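Long-range contacts in peptidase, C14 family (Geobacter sulfurreducens PCA, PDB 3BIJ), which probably acts as a caspase-like cysteine endopeptidase, although its own activity and substrates remain uncharacterized: residues G4-A13 with G44-A55; L79-V88 with V99-E109. All coordinates share one frame; numbering follows the deposited sequence.

Overall arrangement
Contact 1 and contact 2 belong to one mixed sheet and follow each other along the chain, with centres about 15 Å apart. Strand 4-10 is shared ground: 46-51 pairs with it in contact 1, while 76-89 runs parallel along its other edge and carries the first segment of contact 2. Near the C-terminal end of strand 4-10, S82 probably makes two backbone hydrogen bonds: L11 N donates to S82 O (2.9 Å) and S82 N to L9 O (3.0 Å). Contact 1 is the more peripheral, its centre about 12 Å from the centre of the chain against about 8 Å for contact 2. Contact 2 probably borders the active site, since H84 lies where caspase-family relatives carry their catalytic histidine.

Contact 1: G4-A13 with G44-A55; sequences GIALALGLNA and GFAVTTLMTKAA
F45 swings its ring back against the start of strand 4-10: CD1 rests 3.7 Å from A6 CB, and I5 N meets the ring at its edge, near the ring plane, 3.4 Å from CD1. G4 has no side chain to collide with this ring. From here the two strands run parallel, 16° apart, joined by alternating backbone hydrogen bonds that begin with A46 N to G4 O at 2.9 Å. I5, L7, L9, A46, T48 and L50 share one face. There L9 and L50 run alongside one another in the same direction, with L9 CD2 3.6 Å from L50 CB, while L7 slants across to bring its CD2 4.1 Å from L50 CD1. On the other face, selenomethionine M51 bends at chi2 (-81°) and again at chi3 (66°), which folds its CE back to 3.7 Å from G10 N. Past the strands, A55 CB sits against the L11 branch, 3.5 Å from CD2. Helix 57-70 covers the L7 and L9 face and helix 29-42 the V47 and M51 face; since helix 29-42 also links the strands, this is a beta-alpha-beta unit of the caspase-like alpha/beta fold.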
# COMPACT_ATOMS: atom_id res chain seq x y z
N GLY A 4 23.64 -0.60 44.38
CA GLY A 4 22.63 -0.28 43.39
C GLY A 4 21.22 -0.76 43.68
O GLY A 4 21.03 -1.88 44.16
N ILE A 5 20.24 0.08 43.38
CA ILE A 5 18.84 -0.24 43.58
C ILE A 5 18.10 -0.06 42.26
O ILE A 5 18.20 0.99 41.62
CB ILE A 5 18.17 0.67 44.64
CG1 ILE A 5 18.77 0.42 46.01
CG2 ILE A 5 16.66 0.44 44.63
CD1 ILE A 5 18.26 1.35 47.08
N ALA A 6 17.36 -1.08 41.87
CA ALA A 6 16.61 -1.04 40.63
C ALA A 6 15.12 -1.20 40.89
O ALA A 6 14.71 -1.92 41.81
CB ALA A 6 17.11 -2.14 39.69
N LEU A 7 14.31 -0.53 40.07
CA LEU A 7 12.85 -0.59 40.14
C LEU A 7 12.32 -0.89 38.74
O LEU A 7 12.34 -0.03 37.86
CB LEU A 7 12.28 0.76 40.60
CG LEU A 7 11.03 0.76 41.49
CD1 LEU A 7 10.36 2.13 41.39
CD2 LEU A 7 10.07 -0.32 41.08
N ALA A 8 11.85 -2.12 38.53
CA ALA A 8 11.32 -2.52 37.23
C ALA A 8 9.81 -2.43 37.30
O ALA A 8 9.18 -3.10 38.12
CB ALA A 8 11.76 -3.95 36.90
N LEU A 9 9.23 -1.60 36.43
CA LEU A 9 7.80 -1.42 36.39
C LEU A 9 7.25 -1.95 35.08
O LEU A 9 7.81 -1.68 34.01
CB LEU A 9 7.45 0.06 36.49
CG LEU A 9 7.97 0.83 37.71
CD1 LEU A 9 7.58 2.30 37.59
CD2 LEU A 9 7.39 0.23 38.99
N GLY A 10 6.16 -2.69 35.16
CA GLY A 10 5.53 -3.24 33.98
C GLY A 10 4.03 -3.29 34.17
O GLY A 10 3.54 -3.89 35.12
N LEU A 11 3.29 -2.65 33.27
CA LEU A 11 1.84 -2.64 33.37
C LEU A 11 1.18 -3.00 32.07
O LEU A 11 1.10 -2.18 31.16
CB LEU A 11 1.33 -1.27 33.79
CG LEU A 11 1.91 -0.71 35.08
CD1 LEU A 11 3.11 0.16 34.78
CD2 LEU A 11 0.84 0.08 35.80
N ASN A 12 0.70 -4.23 31.94
CA ASN A 12 0.03 -4.55 30.69
C ASN A 12 -1.48 -4.51 30.88
O ASN A 12 -2.24 -5.21 30.21
CB ASN A 12 0.51 -5.89 30.14
CG ASN A 12 0.64 -6.92 31.18
OD1 ASN A 12 -0.20 -7.00 32.08
ND2 ASN A 12 1.67 -7.74 31.09
N ALA A 13 -1.90 -3.65 31.81
CA ALA A 13 -3.30 -3.40 32.12
C ALA A 13 -3.35 -2.34 33.20
O ALA A 13 -2.39 -2.15 33.95
CB ALA A 13 -3.99 -4.67 32.60
N GLY A 44 24.10 -7.04 40.14
CA GLY A 44 24.35 -6.66 41.52
C GLY A 44 23.40 -5.60 42.05
O GLY A 44 23.75 -4.85 42.96
N PHE A 45 22.20 -5.56 41.48
CA PHE A 45 21.17 -4.61 41.87
C PHE A 45 20.19 -5.21 42.87
O PHE A 45 19.88 -6.40 42.81
CB PHE A 45 20.40 -4.16 40.62
CG PHE A 45 20.94 -2.92 39.97
CD1 PHE A 45 20.72 -1.67 40.54
CD2 PHE A 45 21.69 -3.00 38.78
CE1 PHE A 45 21.22 -0.51 39.94
CE2 PHE A 45 22.20 -1.85 38.17
CZ PHE A 45 21.96 -0.60 38.76
N ALA A 46 19.72 -4.40 43.81
CA ALA A 46 18.71 -4.86 44.75
C ALA A 46 17.43 -4.50 43.99
O ALA A 46 16.94 -3.37 44.10
CB ALA A 46 18.79 -4.07 46.05
N VAL A 47 16.90 -5.44 43.23
CA VAL A 47 15.71 -5.19 42.42
C VAL A 47 14.36 -5.40 43.09
O VAL A 47 14.18 -6.30 43.92
CB VAL A 47 15.76 -6.04 41.12
CG1 VAL A 47 15.90 -7.50 41.46
CG2 VAL A 47 14.51 -5.80 40.28
N THR A 48 13.40 -4.56 42.70
CA THR A 48 12.03 -4.58 43.19
C THR A 48 11.16 -4.50 41.94
O THR A 48 11.27 -3.54 41.18
CB THR A 48 11.72 -3.34 44.05
OG1 THR A 48 12.65 -3.27 45.13
CG2 THR A 48 10.30 -3.40 44.60
N THR A 49 10.32 -5.50 41.71
CA THR A 49 9.46 -5.53 40.54
C THR A 49 7.99 -5.24 40.88
O THR A 49 7.44 -5.78 41.84
CB THR A 49 9.53 -6.93 39.86
OG1 THR A 49 10.90 -7.32 39.73
CG2 THR A 49 8.89 -6.90 38.49
N LEU A 50 7.36 -4.37 40.09
CA LEU A 50 5.95 -4.04 40.29
C LEU A 50 5.21 -4.32 38.99
O LEU A 50 5.47 -3.68 37.97
CB LEU A 50 5.80 -2.57 40.69
CG LEU A 50 6.37 -2.25 42.08
CD1 LEU A 50 6.18 -0.78 42.40
CD2 LEU A 50 5.67 -3.11 43.14
N MSE A 51 4.29 -5.28 39.04
CA MSE A 51 3.52 -5.67 37.86
C MSE A 51 2.10 -5.12 37.93
O MSE A 51 1.44 -5.26 38.95
CB MSE A 51 3.44 -7.20 37.75
CG MSE A 51 4.75 -7.92 38.01
SE MSE A 51 5.98 -7.95 36.51
CE MSE A 51 6.38 -6.15 36.38
N THR A 52 1.66 -4.52 36.84
CA THR A 52 0.33 -3.92 36.73
C THR A 52 -0.33 -3.53 38.06
O THR A 52 -0.05 -2.47 38.61
CB THR A 52 -0.61 -4.83 35.93
OG1 THR A 52 -0.89 -6.00 36.68
CG2 THR A 52 0.04 -5.24 34.62
N LYS A 53 -1.21 -4.39 38.59
CA LYS A 53 -1.91 -4.09 39.84
C LYS A 53 -1.00 -3.57 40.93
O LYS A 53 -1.41 -2.77 41.76
CB LYS A 53 -2.62 -5.33 40.36
CG LYS A 53 -3.91 -5.65 39.64
CD LYS A 53 -4.75 -6.61 40.45
CE LYS A 53 -6.15 -6.74 39.87
NZ LYS A 53 -7.02 -7.58 40.75
N ALA A 54 0.24 -4.05 40.93
CA ALA A 54 1.21 -3.65 41.92
C ALA A 54 1.84 -2.28 41.60
O ALA A 54 2.34 -1.61 42.50
CB ALA A 54 2.30 -4.72 42.03
N ALA A 55 1.82 -1.88 40.33
CA ALA A 55 2.42 -0.60 39.95
C ALA A 55 1.46 0.57 40.13
O ALA A 55 0.99 1.15 39.16
CB ALA A 55 2.90 -0.66 38.50

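Contact 2: L79-V88 with V99-E109; sequences LSYSGHGGQV and VDETWCLFDGE
Y81 and W103 lie flat against each other: the tyrosine ring and the five-membered ring of the indole stack face to face, centroids 3.9 Å apart and planes at 6°. The two side chains extend antiparallel to each other, which carries Y81 CB over the six-membered ring, 3.8 Å from its centroid, in a CH-pi contact. Y81 reaches this place because its CG stands anti to the backbone N (chi1 169°). G83 N comes up to the opposite face of the Y81 ring, and L79 CD2 closes on the indole edge, 4.0 Å from CH2.

Beyond the ring, Y81 OH donates to H84 O at 2.7 Å, and C104 N reaches the same oxygen at 2.9 Å from the opposite face of its carbonyl plane, so two bonds grip it. H84 lies in the Ser-Gly-His-Gly sequence where caspase-family peptidases carry their catalytic histidine, at the turn from the central strand into an antiparallel beta hairpin; its imidazole leads away from 99-109 and meets the ring of W22. A water also bridges H84 N and C104 O.

Farther along the hairpin, V88 and D100 form a hydrogen-bonded pair, each backbone N donating to the other's O. Their two side chains cross at a slant, V88 CG1 3.8 Å from D100 CB, and Y183 and Q187 of helix 180-189 pack on the valine. Between these two ends, T102 OG1 donates to the anti lone pair of E109 OE1 at 2.7 Å, tying strand 99-104 to the start of strand 109-111 beside G86, which has no side chain there.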
# COMPACT_ATOMS: atom_id res chain seq x y z
N LEU A 79 15.82 2.80 37.04
CA LEU A 79 14.37 2.79 36.89
C LEU A 79 13.98 2.40 35.47
O LEU A 79 14.34 3.10 34.52
CB LEU A 79 13.78 4.17 37.20
CG LEU A 79 12.28 4.39 36.94
CD1 LEU A 79 11.45 3.34 37.65
CD2 LEU A 79 11.90 5.79 37.44
N SER A 80 13.27 1.30 35.32
CA SER A 80 12.83 0.88 34.00
C SER A 80 11.31 0.88 34.04
O SER A 80 10.72 0.59 35.08
CB SER A 80 13.35 -0.52 33.66
OG SER A 80 12.78 -1.49 34.50
N TYR A 81 10.68 1.22 32.92
CA TYR A 81 9.23 1.28 32.86
C TYR A 81 8.66 0.88 31.51
O TYR A 81 9.08 1.37 30.46
CB TYR A 81 8.74 2.70 33.20
CG TYR A 81 7.27 2.96 32.91
CD1 TYR A 81 6.85 3.51 31.69
CD2 TYR A 81 6.29 2.65 33.85
CE1 TYR A 81 5.49 3.72 31.42
CE2 TYR A 81 4.94 2.85 33.59
CZ TYR A 81 4.54 3.38 32.38
OH TYR A 81 3.20 3.57 32.12
N SER A 82 7.69 -0.02 31.56
CA SER A 82 7.00 -0.44 30.36
C SER A 82 5.52 -0.32 30.67
O SER A 82 5.00 -1.00 31.55
CB SER A 82 7.38 -1.86 29.95
OG SER A 82 8.64 -1.86 29.32
N GLY A 83 4.87 0.58 29.95
CA GLY A 83 3.46 0.81 30.14
C GLY A 83 3.02 1.88 29.17
O GLY A 83 3.78 2.25 28.27
N HIS A 84 1.81 2.39 29.35
CA HIS A 84 1.28 3.42 28.48
C HIS A 84 1.75 4.79 28.93
O HIS A 84 2.02 5.00 30.11
CB HIS A 84 -0.25 3.43 28.51
CG HIS A 84 -0.88 2.45 27.58
ND1 HIS A 84 -1.51 1.31 28.02
CD2 HIS A 84 -0.98 2.44 26.23
CE1 HIS A 84 -1.96 0.63 26.98
NE2 HIS A 84 -1.65 1.29 25.88
N GLY A 85 1.83 5.71 27.98
CA GLY A 85 2.22 7.06 28.29
C GLY A 85 0.94 7.86 28.24
O GLY A 85 0.18 7.74 27.28
N GLY A 86 0.67 8.67 29.25
CA GLY A 86 -0.57 9.44 29.23
C GLY A 86 -0.40 10.93 29.06
O GLY A 86 0.71 11.45 28.97
N GLN A 87 -1.52 11.62 28.99
CA GLN A 87 -1.52 13.07 28.86
C GLN A 87 -2.73 13.58 29.61
O GLN A 87 -3.83 13.03 29.52
CB GLN A 87 -1.61 13.48 27.38
CG GLN A 87 -0.45 12.97 26.55
CD GLN A 87 -0.39 13.58 25.16
OE1 GLN A 87 -1.41 13.74 24.48
NE2 GLN A 87 0.83 13.89 24.71
N VAL A 88 -2.52 14.63 30.39
CA VAL A 88 -3.59 15.24 31.15
C VAL A 88 -3.62 16.70 30.68
O VAL A 88 -2.59 17.32 30.52
CB VAL A 88 -3.34 15.12 32.68
CG1 VAL A 88 -2.01 15.75 33.05
CG2 VAL A 88 -4.47 15.78 33.43
N VAL A 99 -0.90 19.89 26.80
CA VAL A 99 -1.09 18.91 27.86
C VAL A 99 0.21 18.56 28.58
O VAL A 99 1.29 19.05 28.22
CB VAL A 99 -1.69 17.62 27.28
CG1 VAL A 99 -3.12 17.87 26.80
CG2 VAL A 99 -0.84 17.13 26.12
N ASP A 100 0.10 17.71 29.60
CA ASP A 100 1.25 17.25 30.37
C ASP A 100 1.41 15.75 30.18
O ASP A 100 0.45 14.99 30.34
CB ASP A 100 1.07 17.54 31.86
CG ASP A 100 1.23 19.01 32.20
OD1 ASP A 100 2.29 19.59 31.87
OD2 ASP A 100 0.30 19.58 32.80
N GLU A 101 2.61 15.32 29.83
CA GLU A 101 2.88 13.90 29.63
C GLU A 101 2.85 13.18 30.96
O GLU A 101 3.20 13.75 31.99
CB GLU A 101 4.22 13.73 28.94
CG GLU A 101 4.22 14.32 27.54
CD GLU A 101 5.55 14.19 26.85
OE1 GLU A 101 5.62 14.48 25.63
OE2 GLU A 101 6.53 13.80 27.54
N THR A 102 2.43 11.92 30.94
CA THR A 102 2.34 11.14 32.16
C THR A 102 2.61 9.67 31.91
O THR A 102 2.76 9.23 30.76
CB THR A 102 0.92 11.21 32.76
OG1 THR A 102 0.03 10.42 31.95
CG2 THR A 102 0.43 12.65 32.82
N TRP A 103 2.69 8.91 32.99
CA TRP A 103 2.87 7.47 32.91
C TRP A 103 1.52 6.94 33.38
O TRP A 103 0.98 7.40 34.39
CB TRP A 103 3.98 6.98 33.85
CG TRP A 103 5.35 6.99 33.22
CD1 TRP A 103 5.67 7.36 31.95
CD2 TRP A 103 6.58 6.61 33.85
NE1 TRP A 103 7.02 7.23 31.74
CE2 TRP A 103 7.60 6.78 32.89
CE3 TRP A 103 6.91 6.14 35.13
CZ2 TRP A 103 8.94 6.49 33.17
CZ3 TRP A 103 8.24 5.86 35.40
CH2 TRP A 103 9.24 6.04 34.42
N CYS A 104 0.96 6.00 32.64
CA CYS A 104 -0.33 5.47 33.04
C CYS A 104 -0.16 4.32 34.00
O CYS A 104 -0.00 3.16 33.61
CB CYS A 104 -1.14 5.04 31.83
SG CYS A 104 -1.57 6.42 30.81
N LEU A 105 -0.16 4.65 35.28
CA LEU A 105 -0.01 3.63 36.29
C LEU A 105 -1.39 3.02 36.53
O LEU A 105 -2.41 3.57 36.10
CB LEU A 105 0.61 4.23 37.56
CG LEU A 105 2.06 4.75 37.38
CD1 LEU A 105 2.61 5.22 38.69
CD2 LEU A 105 2.96 3.66 36.81
N PHE A 106 -1.43 1.87 37.18
CA PHE A 106 -2.69 1.18 37.41
C PHE A 106 -3.66 2.05 38.18
O PHE A 106 -4.84 2.17 37.82
CB PHE A 106 -2.41 -0.12 38.17
CG PHE A 106 -3.58 -1.06 38.22
CD1 PHE A 106 -4.56 -0.92 39.20
CD2 PHE A 106 -3.70 -2.09 37.28
CE1 PHE A 106 -5.63 -1.78 39.24
CE2 PHE A 106 -4.78 -2.95 37.31
CZ PHE A 106 -5.75 -2.80 38.30
N ASP A 107 -3.14 2.66 39.23
CA ASP A 107 -3.90 3.53 40.12
C ASP A 107 -4.44 4.79 39.40
O ASP A 107 -5.56 5.23 39.64
CB ASP A 107 -2.98 3.93 41.27
CG ASP A 107 -3.71 4.13 42.55
OD1 ASP A 107 -4.86 3.62 42.64
OD2 ASP A 107 -3.14 4.78 43.46
N GLY A 108 -3.60 5.37 38.54
CA GLY A 108 -3.94 6.57 37.82
C GLY A 108 -2.68 7.07 37.11
O GLY A 108 -1.70 6.32 36.99
N GLU A 109 -2.68 8.32 36.67
CA GLU A 109 -1.51 8.84 35.95
C GLU A 109 -0.52 9.56 36.84
O GLU A 109 -0.89 10.28 37.76
CB GLU A 109 -1.95 9.77 34.82
CG GLU A 109 -2.89 9.11 33.85
CD GLU A 109 -3.45 10.07 32.84
OE1 GLU A 109 -2.67 10.59 32.02
OE2 GLU A 109 -4.68 10.30 32.87
O HOH W 1 0.13 1.74 31.51